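Local coordinates for neurotoxin (Clostridium botulinum, PDB 2QN0), which acts as the zinc-dependent protease light chain of botulinum neurotoxin C1, a SNARE-directed endopeptidase with dual substrate specificity, at residues A188-S193 with N232-N237; F180-G185 with G240-N245; P168-F173 with M228-H233; D113-G118 with H236-I241. All coordinates share one frame; numbering follows the deposited sequence.

Contact 1 (A188-S193 with N232-N237). With ZN (zinc ion), chain B.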
loop_
_atom_site.group_PDB
_atom_site.type_symbol
_atom_site.label_atom_id
_atom_site.label_comp_id
_atom_site.label_asym_id
_atom_site.label_seq_id
_atom_site.Cartn_x
_atom_site.Cartn_y
_atom_site.Cartn_z
ATOM N N ALA A 188 -0.197 10.555 6.883
ATOM C CA ALA A 188 -1.539 10.234 7.352
ATOM C C ALA A 188 -1.791 8.744 7.186
ATOM O O ALA A 188 -1.050 8.060 6.488
ATOM C CB ALA A 188 -2.576 11.020 6.558
ATOM N N LEU A 189 -2.842 8.252 7.830
ATOM C CA LEU A 189 -3.200 6.842 7.733
ATOM C C LEU A 189 -3.526 6.499 6.280
ATOM O O LEU A 189 -4.195 7.269 5.590
ATOM C CB LEU A 189 -4.421 6.557 8.621
ATOM C CG LEU A 189 -5.044 5.160 8.582
ATOM C CD1 LEU A 189 -5.774 4.901 9.892
ATOM C CD2 LEU A 189 -5.994 5.038 7.391
ATOM N N SER A 190 -3.048 5.344 5.821
ATOM C CA SER A 190 -3.310 4.890 4.458
ATOM C C SER A 190 -4.171 3.635 4.474
ATOM O O SER A 190 -4.031 2.794 5.356
ATOM C CB SER A 190 -2.007 4.530 3.728
ATOM O OG SER A 190 -1.207 5.662 3.437
ATOM N N ILE A 191 -5.066 3.523 3.501
ATOM C CA ILE A 191 -5.878 2.321 3.356
ATOM C C ILE A 191 -5.515 1.772 1.986
ATOM O O ILE A 191 -5.592 2.483 0.981
ATOM C CB ILE A 191 -7.395 2.606 3.407
ATOM C CG1 ILE A 191 -7.804 2.967 4.841
ATOM C CG2 ILE A 191 -8.171 1.374 2.922
ATOM C CD1 ILE A 191 -9.298 3.197 5.029
ATOM N N ILE A 192 -5.081 0.518 1.960
ATOM C CA ILE A 192 -4.705 -0.156 0.724
ATOM C C ILE A 192 -5.779 -1.197 0.418
ATOM O O ILE A 192 -5.986 -2.113 1.210
ATOM C CB ILE A 192 -3.349 -0.891 0.878
ATOM C CG1 ILE A 192 -2.220 0.122 1.100
ATOM C CG2 ILE A 192 -3.073 -1.746 -0.362
ATOM C CD1 ILE A 192 -0.856 -0.522 1.360
ATOM N N SER A 193 -6.463 -1.049 -0.715
ATOM C CA SER A 193 -7.513 -1.994 -1.120
ATOM C C SER A 193 -6.911 -2.828 -2.242
ATOM O O SER A 193 -6.534 -2.300 -3.295
ATOM C CB SER A 193 -8.748 -1.233 -1.592
ATOM O OG SER A 193 -9.230 -0.406 -0.545
ATOM N N ASN A 232 4.569 1.042 -1.283
ATOM C CA ASN A 232 5.404 2.200 -1.606
ATOM C C ASN A 232 4.557 3.464 -1.524
ATOM O O ASN A 232 5.027 4.501 -1.056
ATOM C CB ASN A 232 6.023 2.059 -2.998
ATOM C CG ASN A 232 7.074 0.969 -3.049
ATOM O OD1 ASN A 232 7.616 0.574 -2.015
ATOM N ND2 ASN A 232 7.380 0.489 -4.248
ATOM N N HIS A 233 3.315 3.394 -1.998
ATOM C CA HIS A 233 2.434 4.555 -1.899
ATOM C C HIS A 233 2.241 4.856 -0.414
ATOM O O HIS A 233 2.234 6.016 -0.000
ATOM C CB HIS A 233 1.073 4.278 -2.539
ATOM C CG HIS A 233 1.104 4.257 -4.035
ATOM N ND1 HIS A 233 1.608 5.302 -4.783
ATOM C CD2 HIS A 233 0.670 3.332 -4.924
ATOM C CE1 HIS A 233 1.479 5.022 -6.068
ATOM N NE2 HIS A 233 0.913 3.833 -6.179
ATOM N N ALA A 234 2.091 3.801 0.388
ATOM C CA ALA A 234 1.902 3.966 1.832
ATOM C C ALA A 234 3.124 4.613 2.470
ATOM O O ALA A 234 2.996 5.396 3.415
ATOM C CB ALA A 234 1.616 2.609 2.494
ATOM N N MET A 235 4.310 4.280 1.966
ATOM C CA MET A 235 5.537 4.877 2.488
ATOM C C MET A 235 5.526 6.379 2.210
ATOM O O MET A 235 5.827 7.191 3.090
ATOM C CB MET A 235 6.764 4.240 1.830
ATOM C CG MET A 235 7.120 2.867 2.373
ATOM S SD MET A 235 7.927 2.957 3.993
ATOM C CE MET A 235 9.644 3.029 3.508
ATOM N N HIS A 236 5.176 6.752 0.984
ATOM C CA HIS A 236 5.129 8.164 0.620
ATOM C C HIS A 236 4.112 8.887 1.500
ATOM O O HIS A 236 4.362 10.005 1.960
ATOM C CB HIS A 236 4.738 8.317 -0.851
ATOM C CG HIS A 236 5.631 7.572 -1.794
ATOM N ND1 HIS A 236 5.239 7.228 -3.069
ATOM C CD2 HIS A 236 6.894 7.108 -1.649
ATOM C CE1 HIS A 236 6.223 6.582 -3.669
ATOM N NE2 HIS A 236 7.238 6.496 -2.830
ATOM N N ASN A 237 2.971 8.240 1.740
ATOM C CA ASN A 237 1.908 8.822 2.562
ATOM C C ASN A 237 2.302 8.962 4.030
ATOM O O ASN A 237 1.964 9.950 4.678
ATOM C CB ASN A 237 0.631 7.974 2.492
ATOM C CG ASN A 237 -0.013 7.985 1.121
ATOM O OD1 ASN A 237 0.147 8.931 0.355
ATOM N ND2 ASN A 237 -0.768 6.933 0.814
HETATM ZN ZN ZN B . 0.502 2.667 -7.848
HETATM O O HOH W 1 0.645 5.172 5.128
HETATM O O HOH W 2 -1.328 1.709 -7.597
#

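Contact 2 (F180-G185 with G240-N245)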
loop_
_atom_site.group_PDB
_atom_site.type_symbol
_atom_site.label_atom_id
_atom_site.label_comp_id
_atom_site.label_asym_id
_atom_site.label_seq_id
_atom_site.Cartn_x
_atom_site.Cartn_y
_atom_site.Cartn_z
ATOM N N PHE A 180 -4.691 17.554 2.077
ATOM C CA PHE A 180 -4.089 16.247 2.352
ATOM C C PHE A 180 -2.751 16.285 3.084
ATOM O O PHE A 180 -1.726 16.678 2.523
ATOM C CB PHE A 180 -3.932 15.457 1.047
ATOM C CG PHE A 180 -5.232 14.961 0.481
ATOM C CD1 PHE A 180 -5.933 13.937 1.110
ATOM C CD2 PHE A 180 -5.765 15.525 -0.675
ATOM C CE1 PHE A 180 -7.150 13.479 0.598
ATOM C CE2 PHE A 180 -6.980 15.077 -1.198
ATOM C CZ PHE A 180 -7.674 14.052 -0.560
ATOM N N ALA A 181 -2.770 15.852 4.341
ATOM C CA ALA A 181 -1.577 15.821 5.174
ATOM C C ALA A 181 -0.480 14.916 4.609
ATOM O O ALA A 181 0.698 15.132 4.876
ATOM C CB ALA A 181 -1.947 15.373 6.590
ATOM N N ALA A 182 -0.865 13.907 3.831
ATOM C CA ALA A 182 0.101 12.981 3.236
ATOM C C ALA A 182 1.018 13.670 2.229
ATOM O O ALA A 182 2.071 13.141 1.875
ATOM C CB ALA A 182 -0.631 11.831 2.548
ATOM N N GLN A 183 0.609 14.847 1.768
ATOM C CA GLN A 183 1.385 15.607 0.787
ATOM C C GLN A 183 2.087 16.789 1.450
ATOM O O GLN A 183 2.738 17.588 0.771
ATOM C CB GLN A 183 0.454 16.151 -0.306
ATOM C CG GLN A 183 -0.432 15.103 -0.961
ATOM C CD GLN A 183 -1.511 15.704 -1.849
ATOM O OE1 GLN A 183 -1.755 16.914 -1.833
ATOM N NE2 GLN A 183 -2.173 14.854 -2.620
ATOM N N GLU A 184 1.978 16.883 2.772
ATOM C CA GLU A 184 2.545 18.020 3.492
ATOM C C GLU A 184 3.452 17.713 4.682
ATOM O O GLU A 184 3.411 18.416 5.693
ATOM C CB GLU A 184 1.394 18.923 3.944
ATOM C CG GLU A 184 0.583 19.508 2.792
ATOM C CD GLU A 184 -0.751 20.082 3.240
ATOM O OE1 GLU A 184 -0.862 20.499 4.411
ATOM O OE2 GLU A 184 -1.689 20.128 2.416
ATOM N N GLY A 185 4.273 16.674 4.558
ATOM C CA GLY A 185 5.190 16.313 5.627
ATOM C C GLY A 185 4.614 15.546 6.809
ATOM O O GLY A 185 5.282 14.677 7.369
ATOM N N GLY A 240 4.812 11.760 4.466
ATOM C CA GLY A 240 4.315 13.037 3.978
ATOM C C GLY A 240 4.947 13.597 2.720
ATOM O O GLY A 240 5.058 14.818 2.571
ATOM N N ILE A 241 5.348 12.720 1.808
ATOM C CA ILE A 241 5.959 13.172 0.566
ATOM C C ILE A 241 5.174 12.751 -0.674
ATOM O O ILE A 241 5.712 12.738 -1.783
ATOM C CB ILE A 241 7.409 12.662 0.437
ATOM C CG1 ILE A 241 7.433 11.130 0.417
ATOM C CG2 ILE A 241 8.242 13.197 1.593
ATOM C CD1 ILE A 241 8.758 10.547 -0.014
ATOM N N ALA A 242 3.901 12.412 -0.491
ATOM C CA ALA A 242 3.064 12.008 -1.619
ATOM C C ALA A 242 2.921 13.163 -2.608
ATOM O O ALA A 242 2.811 14.323 -2.208
ATOM C CB ALA A 242 1.682 11.573 -1.122
ATOM N N ILE A 243 2.936 12.843 -3.898
ATOM C CA ILE A 243 2.789 13.859 -4.942
ATOM C C ILE A 243 1.315 13.924 -5.324
ATOM O O ILE A 243 0.684 12.890 -5.546
ATOM C CB ILE A 243 3.596 13.494 -6.210
ATOM C CG1 ILE A 243 5.061 13.226 -5.849
ATOM C CG2 ILE A 243 3.484 14.621 -7.239
ATOM C CD1 ILE A 243 5.795 14.420 -5.304
ATOM N N PRO A 244 0.741 15.137 -5.400
ATOM C CA PRO A 244 -0.673 15.277 -5.760
ATOM C C PRO A 244 -0.992 14.542 -7.061
ATOM O O PRO A 244 -0.175 14.514 -7.984
ATOM C CB PRO A 244 -0.849 16.789 -5.883
ATOM C CG PRO A 244 0.134 17.316 -4.890
ATOM C CD PRO A 244 1.348 16.458 -5.157
ATOM N N ASN A 245 -2.182 13.953 -7.132
ATOM C CA ASN A 245 -2.588 13.203 -8.316
ATOM C C ASN A 245 -2.724 14.043 -9.585
ATOM O O ASN A 245 -2.839 13.495 -10.680
ATOM C CB ASN A 245 -3.899 12.457 -8.045
ATOM C CG ASN A 245 -5.001 13.369 -7.549
ATOM O OD1 ASN A 245 -5.318 14.382 -8.175
ATOM N ND2 ASN A 245 -5.598 13.011 -6.417
HETATM O O HOH W 3 5.643 16.992 0.724
HETATM O O HOH W 4 -3.961 14.566 -4.819
#

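Contact 3 (P168-F173 with M228-H233). With ZN (zinc ion), chain B.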
loop_
_atom_site.group_PDB
_atom_site.type_symbol
_atom_site.label_atom_id
_atom_site.label_comp_id
_atom_site.label_asym_id
_atom_site.label_seq_id
_atom_site.Cartn_x
_atom_site.Cartn_y
_atom_site.Cartn_z
ATOM N N PRO A 168 -5.867 -2.307 -7.813
ATOM C CA PRO A 168 -5.449 -2.037 -6.433
ATOM C C PRO A 168 -5.291 -0.535 -6.235
ATOM O O PRO A 168 -4.856 0.176 -7.143
ATOM C CB PRO A 168 -4.136 -2.807 -6.309
ATOM C CG PRO A 168 -3.632 -2.878 -7.716
ATOM C CD PRO A 168 -4.879 -3.149 -8.507
ATOM N N GLU A 169 -5.646 -0.054 -5.049
ATOM C CA GLU A 169 -5.596 1.377 -4.778
ATOM C C GLU A 169 -5.259 1.721 -3.331
ATOM O O GLU A 169 -5.758 1.092 -2.399
ATOM C CB GLU A 169 -6.953 1.971 -5.175
ATOM C CG GLU A 169 -7.264 3.362 -4.687
ATOM C CD GLU A 169 -8.521 3.911 -5.338
ATOM O OE1 GLU A 169 -9.386 3.101 -5.750
ATOM O OE2 GLU A 169 -8.650 5.147 -5.434
ATOM N N THR A 170 -4.397 2.721 -3.155
ATOM C CA THR A 170 -3.994 3.180 -1.826
ATOM C C THR A 170 -4.463 4.622 -1.692
ATOM O O THR A 170 -4.250 5.430 -2.599
ATOM C CB THR A 170 -2.466 3.155 -1.664
ATOM O OG1 THR A 170 -1.996 1.811 -1.807
ATOM C CG2 THR A 170 -2.064 3.694 -0.291
ATOM N N SER A 171 -5.086 4.952 -0.567
ATOM C CA SER A 171 -5.594 6.305 -0.369
ATOM C C SER A 171 -5.466 6.796 1.062
ATOM O O SER A 171 -5.332 6.000 1.995
ATOM C CB SER A 171 -7.082 6.367 -0.740
ATOM O OG SER A 171 -7.361 5.693 -1.954
ATOM N N THR A 172 -5.490 8.116 1.221
ATOM C CA THR A 172 -5.498 8.730 2.545
ATOM C C THR A 172 -6.799 9.529 2.502
ATOM O O THR A 172 -7.368 9.729 1.425
ATOM C CB THR A 172 -4.291 9.659 2.808
ATOM O OG1 THR A 172 -4.267 10.721 1.849
ATOM C CG2 THR A 172 -2.991 8.858 2.736
ATOM N N PHE A 173 -7.272 9.984 3.652
ATOM C CA PHE A 173 -8.543 10.693 3.701
ATOM C C PHE A 173 -8.468 11.930 4.575
ATOM O O PHE A 173 -7.648 12.002 5.485
ATOM C CB PHE A 173 -9.605 9.730 4.227
ATOM C CG PHE A 173 -9.606 8.405 3.517
ATOM C CD1 PHE A 173 -10.400 8.201 2.397
ATOM C CD2 PHE A 173 -8.752 7.384 3.928
ATOM C CE1 PHE A 173 -10.344 7.001 1.691
ATOM C CE2 PHE A 173 -8.689 6.183 3.227
ATOM C CZ PHE A 173 -9.486 5.993 2.107
ATOM N N MET A 228 3.739 -4.903 -2.642
ATOM C CA MET A 228 4.832 -3.994 -2.298
ATOM C C MET A 228 4.700 -2.671 -3.043
ATOM O O MET A 228 5.071 -1.623 -2.519
ATOM C CB MET A 228 6.186 -4.638 -2.597
ATOM C CG MET A 228 6.557 -5.735 -1.596
ATOM S SD MET A 228 8.138 -6.516 -1.931
ATOM C CE MET A 228 9.255 -5.419 -1.059
ATOM N N HIS A 229 4.172 -2.720 -4.263
ATOM C CA HIS A 229 3.971 -1.496 -5.036
ATOM C C HIS A 229 3.054 -0.565 -4.238
ATOM O O HIS A 229 3.339 0.629 -4.101
ATOM C CB HIS A 229 3.336 -1.815 -6.394
ATOM C CG HIS A 229 2.932 -0.601 -7.172
ATOM N ND1 HIS A 229 3.655 -0.130 -8.247
ATOM C CD2 HIS A 229 1.883 0.243 -7.025
ATOM C CE1 HIS A 229 3.067 0.948 -8.732
ATOM N NE2 HIS A 229 1.990 1.196 -8.008
ATOM N N GLU A 230 1.958 -1.102 -3.703
ATOM C CA GLU A 230 1.042 -0.280 -2.917
ATOM C C GLU A 230 1.694 0.147 -1.602
ATOM O O GLU A 230 1.430 1.242 -1.102
ATOM C CB GLU A 230 -0.272 -1.027 -2.627
ATOM C CG GLU A 230 -1.123 -1.354 -3.864
ATOM C CD GLU A 230 -1.364 -0.153 -4.776
ATOM O OE1 GLU A 230 -1.683 0.948 -4.272
ATOM O OE2 GLU A 230 -1.250 -0.319 -6.008
ATOM N N LEU A 231 2.543 -0.706 -1.034
ATOM C CA LEU A 231 3.222 -0.345 0.211
ATOM C C LEU A 231 4.126 0.868 -0.040
ATOM O O LEU A 231 4.420 1.634 0.878
ATOM C CB LEU A 231 4.044 -1.523 0.754
ATOM C CG LEU A 231 3.225 -2.733 1.240
ATOM C CD1 LEU A 231 4.173 -3.813 1.765
ATOM C CD2 LEU A 231 2.255 -2.303 2.343
ATOM N N ASN A 232 4.569 1.042 -1.283
ATOM C CA ASN A 232 5.404 2.200 -1.606
ATOM C C ASN A 232 4.557 3.464 -1.524
ATOM O O ASN A 232 5.027 4.501 -1.056
ATOM C CB ASN A 232 6.023 2.059 -2.998
ATOM C CG ASN A 232 7.074 0.969 -3.049
ATOM O OD1 ASN A 232 7.616 0.574 -2.015
ATOM N ND2 ASN A 232 7.380 0.489 -4.248
ATOM N N HIS A 233 3.315 3.394 -1.998
ATOM C CA HIS A 233 2.434 4.555 -1.899
ATOM C C HIS A 233 2.241 4.856 -0.414
ATOM O O HIS A 233 2.234 6.016 -0.000
ATOM C CB HIS A 233 1.073 4.278 -2.539
ATOM C CG HIS A 233 1.104 4.257 -4.035
ATOM N ND1 HIS A 233 1.608 5.302 -4.783
ATOM C CD2 HIS A 233 0.670 3.332 -4.924
ATOM C CE1 HIS A 233 1.479 5.022 -6.068
ATOM N NE2 HIS A 233 0.913 3.833 -6.179
HETATM ZN ZN ZN B . 0.502 2.667 -7.848
HETATM O O HOH W 5 -2.808 3.547 -5.458
HETATM O O HOH W 2 -1.328 1.709 -7.597
#

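Contact 4 (D113-G118 with H236-I241)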
loop_
_atom_site.group_PDB
_atom_site.type_symbol
_atom_site.label_atom_id
_atom_site.label_comp_id
_atom_site.label_asym_id
_atom_site.label_seq_id
_atom_site.Cartn_x
_atom_site.Cartn_y
_atom_site.Cartn_z
ATOM N N ASP A 113 6.986 3.660 12.373
ATOM C CA ASP A 113 6.862 5.115 12.313
ATOM C C ASP A 113 5.405 5.505 12.146
ATOM O O ASP A 113 4.628 4.780 11.528
ATOM C CB ASP A 113 7.711 5.695 11.177
ATOM C CG ASP A 113 9.194 5.694 11.506
ATOM O OD1 ASP A 113 9.530 5.823 12.701
ATOM O OD2 ASP A 113 10.024 5.580 10.583
ATOM N N ILE A 114 5.033 6.653 12.698
ATOM C CA ILE A 114 3.651 7.099 12.635
ATOM C C ILE A 114 3.457 8.458 11.969
ATOM O O ILE A 114 4.396 9.241 11.832
ATOM C CB ILE A 114 3.051 7.210 14.053
ATOM C CG1 ILE A 114 3.764 8.323 14.827
ATOM C CG2 ILE A 114 3.220 5.887 14.800
ATOM C CD1 ILE A 114 3.025 8.776 16.080
ATOM N N PRO A 115 2.224 8.742 11.526
ATOM C CA PRO A 115 1.938 10.030 10.893
ATOM C C PRO A 115 2.112 11.080 11.981
ATOM O O PRO A 115 1.869 10.796 13.156
ATOM C CB PRO A 115 0.468 9.905 10.506
ATOM C CG PRO A 115 0.305 8.443 10.249
ATOM C CD PRO A 115 1.080 7.824 11.390
ATOM N N PHE A 116 2.552 12.279 11.617
ATOM C CA PHE A 116 2.667 13.325 12.622
ATOM C C PHE A 116 1.227 13.529 13.088
ATOM O O PHE A 116 0.307 13.560 12.270
ATOM C CB PHE A 116 3.179 14.626 12.006
ATOM C CG PHE A 116 3.292 15.755 12.995
ATOM C CD1 PHE A 116 4.511 16.052 13.592
ATOM C CD2 PHE A 116 2.174 16.504 13.342
ATOM C CE1 PHE A 116 4.614 17.085 14.525
ATOM C CE2 PHE A 116 2.265 17.537 14.275
ATOM C CZ PHE A 116 3.488 17.826 14.866
ATOM N N PRO A 117 1.006 13.662 14.405
ATOM C CA PRO A 117 -0.365 13.858 14.881
ATOM C C PRO A 117 -0.904 15.259 14.602
ATOM O O PRO A 117 -0.871 16.135 15.466
ATOM C CB PRO A 117 -0.257 13.553 16.376
ATOM C CG PRO A 117 1.126 14.003 16.706
ATOM C CD PRO A 117 1.940 13.495 15.531
ATOM N N GLY A 118 -1.396 15.457 13.383
ATOM C CA GLY A 118 -1.943 16.745 13.007
ATOM C C GLY A 118 -1.982 16.968 11.510
ATOM O O GLY A 118 -1.555 16.116 10.727
ATOM N N HIS A 236 5.176 6.752 0.984
ATOM C CA HIS A 236 5.129 8.164 0.620
ATOM C C HIS A 236 4.112 8.887 1.500
ATOM O O HIS A 236 4.362 10.005 1.960
ATOM C CB HIS A 236 4.738 8.317 -0.851
ATOM C CG HIS A 236 5.631 7.572 -1.794
ATOM N ND1 HIS A 236 5.239 7.228 -3.069
ATOM C CD2 HIS A 236 6.894 7.108 -1.649
ATOM C CE1 HIS A 236 6.223 6.582 -3.669
ATOM N NE2 HIS A 236 7.238 6.496 -2.830
ATOM N N ASN A 237 2.971 8.240 1.740
ATOM C CA ASN A 237 1.908 8.822 2.562
ATOM C C ASN A 237 2.302 8.962 4.030
ATOM O O ASN A 237 1.964 9.950 4.678
ATOM C CB ASN A 237 0.631 7.974 2.492
ATOM C CG ASN A 237 -0.013 7.985 1.121
ATOM O OD1 ASN A 237 0.147 8.931 0.355
ATOM N ND2 ASN A 237 -0.768 6.933 0.814
ATOM N N LEU A 238 2.990 7.958 4.554
ATOM C CA LEU A 238 3.416 7.974 5.946
ATOM C C LEU A 238 4.442 9.072 6.214
ATOM O O LEU A 238 4.385 9.747 7.241
ATOM C CB LEU A 238 4.014 6.618 6.324
ATOM C CG LEU A 238 4.606 6.507 7.733
ATOM C CD1 LEU A 238 3.550 6.894 8.775
ATOM C CD2 LEU A 238 5.104 5.081 7.962
ATOM N N TYR A 239 5.380 9.244 5.287
ATOM C CA TYR A 239 6.427 10.248 5.448
ATOM C C TYR A 239 6.058 11.627 4.907
ATOM O O TYR A 239 6.883 12.545 4.895
ATOM C CB TYR A 239 7.721 9.732 4.826
ATOM C CG TYR A 239 8.329 8.619 5.650
ATOM C CD1 TYR A 239 9.122 8.905 6.763
ATOM C CD2 TYR A 239 8.052 7.282 5.365
ATOM C CE1 TYR A 239 9.622 7.888 7.575
ATOM C CE2 TYR A 239 8.545 6.258 6.170
ATOM C CZ TYR A 239 9.327 6.567 7.270
ATOM O OH TYR A 239 9.807 5.555 8.068
ATOM N N GLY A 240 4.812 11.760 4.466
ATOM C CA GLY A 240 4.315 13.037 3.978
ATOM C C GLY A 240 4.947 13.597 2.720
ATOM O O GLY A 240 5.058 14.818 2.571
ATOM N N ILE A 241 5.348 12.720 1.808
ATOM C CA ILE A 241 5.959 13.172 0.566
ATOM C C ILE A 241 5.174 12.751 -0.674
ATOM O O ILE A 241 5.712 12.738 -1.783
ATOM C CB ILE A 241 7.409 12.662 0.437
ATOM C CG1 ILE A 241 7.433 11.130 0.417
ATOM C CG2 ILE A 241 8.242 13.197 1.593
ATOM C CD1 ILE A 241 8.758 10.547 -0.014
#

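Contact 1 (A188-S193 with N232-N237)
S190 and N237 meet through their side chains, and N237 is the one to follow outward from the helix. Its CB lies only 3.1 Å from S190 OG. CG continues past the same oxygen, and ND2 finally donates a hydrogen bond of 2.9 Å to S190 OG. Having CG beside the backbone N (chi1 -67°) is what brings CB, CG and ND2 in turn past S190 OG; the bond is moderately bent, 146° at the hydrogen, and the hydroxyl sits slightly out of the amide plane. The other end of the amide, OD1, packs on the methyls of A182 and A242. A water lies between S190 OG and A234 O, bridging the serine to the helix backbone as well. Strand 190-193 is an inner strand of the mixed sheet. Helix 223-238 carries the zinc ligands H229 and H233, and its segment 232-237 runs almost antiparallel to the strand, at 169°, with the axes 9.0 Å apart. Small residues suit such a seam: serine and alanine are compact enough for the 5.9 Å that separates S190 CA from A234 CA. Farther along the strand, I192 stretches CD1 to A234 CB at 4.1 Å, an apolar contact next to S190 along the seam. On the same helix, one turn before N237, H233 turns its ring toward the active site and binds the zinc ion through NE2 at 2.1 Å.

Contact 2 (F180-G185 with G240-N245)
The Schellman motif that ends helix 223-238 at G240 is where this contact begins: the loop leaving the helix lies against the short 3-10 turn 181-183. Two backbone hydrogen bonds join them. G185 N donates to G240 O at 2.8 Å, while A242 N donates to A182 O at 3.1 Å. G240 CA also brings a C-H to A182 O, so this oxygen is approached from two residues. Glycine suits position 240 twice over, because its phi is positive and because a CB there would run into G185. At G185 the positive phi likewise favours glycine. A water donates to both Q183 O and G240 O, adding a bridge beside the direct bonds. A182 and A242 bring small methyls together, CB to CB at 4.3 Å, where two backbones come this close. Beyond them runs the long, extended side chain of Q183: its CB and CG pass A242, and its flat amide end lies across P244, whose ring offers it an apolar surface. Q183 OE1 is 3.6 Å from P244 CG, and Q183 NE2 donates to a water that also accepts a hydrogen bond from N245 N.

Contact 3 (P168-F173 with M228-H233)
Strand 169-171 and the helical segment 228-233 run nearly parallel, at 17° with their axes 8.2 Å apart, and T170 faces E230 with 6.2 Å between their CA atoms. The two side chains overlap alongside, pointing opposite ways, and T170 OG1 donates a short hydrogen bond of 2.6 Å to E230 OE1, reaching the anti lone pair of that oxygen. Threonine is well matched to this place: with OG1 beside its own backbone N (chi1 -62°) the hydroxyl meets the carboxylate, while T170 CB is 3.8 Å from H233 CB, with CG2 alongside. A water that accepts from T170 N donates to E230 OE1, so the strand holds this oxygen both directly and through solvent. The glutamate is bent at chi2 (-50°), which brings its carboxylate round toward the metal. Its second oxygen, OE2, accepts a hydrogen bond of 2.6 Å from the water bound to the zinc ion. P168 crosses the end of E230 at about a right angle, with P168 CB 3.8 Å from E230 OE2, an apolar neighbour beside the carboxylate. H229 NE2 binds the zinc ion at 2.1 Å, and its ND1 is hydrogen-bonded to E360, which, with the zinc bond at NE2, would hold the ring's rotation. Together with H233 and E269 it completes the protein ligands. H229, E230 and H233 along one helix, with E230 hydrogen-bonded to the metal-bound water, fit the HExxH motif of zincin metallopeptidases, as expected for clostridial neurotoxin proteases.

Contact 4 (D113-G118 with H236-I241)
L238 pushes its forked end against the backbone of residues 113-115, with CD1 3.6 Å from both I114 C and P115 N and CD2 3.6 Å from D113 O. Its CG stands opposite the backbone N (chi1 176°), which sends the two methyls away from the helix and over this chain. P115 crosses the leucine at about a right angle and lays its ring edge there, CD to L238 CD1 at 3.7 Å; a rigid, apolar proline fits the flank of a branched leucine. The segment 113-118 leads out of helix 101-112, whereas L238 lies in the last turn of helix 223-238, just ahead of the Schellman motif at G240, so the contact joins the C-terminal ends of two helices. Here the polar pair is D113 and Y239. The tyrosine hydroxyl donates a short hydrogen bond of 2.5 Å from OH to D113 OD2, which receives it on its anti lone pair. The acid comes in at the ring edge, near the ring plane, although the carboxylate itself is turned 88° from the ring. Tyrosine has the length to carry a donor this far from the helix. K329 of helix 319-330 packs beside both D113 and Y239, and its NZ donates to I114 O and L238 O.

All four contacts gather round helix 223-238 and the turn that follows it. Along the helix, contact 3 comes first, at the zinc end, then contact 1, contact 4 at the C-terminal turn, and contact 2 in the loop beyond. Contacts 1 and 3 have centres 5 Å apart, share N232 and H233, and use neighbouring strands of one mixed sheet, 190-193 and 169-171. Contacts 2 and 4 have centres 9 Å apart and share G240 and I241; the centre of contact 3 is about 13 Å from each. The partner segments come in chain order 113-118, 168-173, 180-185 and 188-193, all before the helix, so the four contacts bring earlier chain onto the metal-bearing helix of the protease.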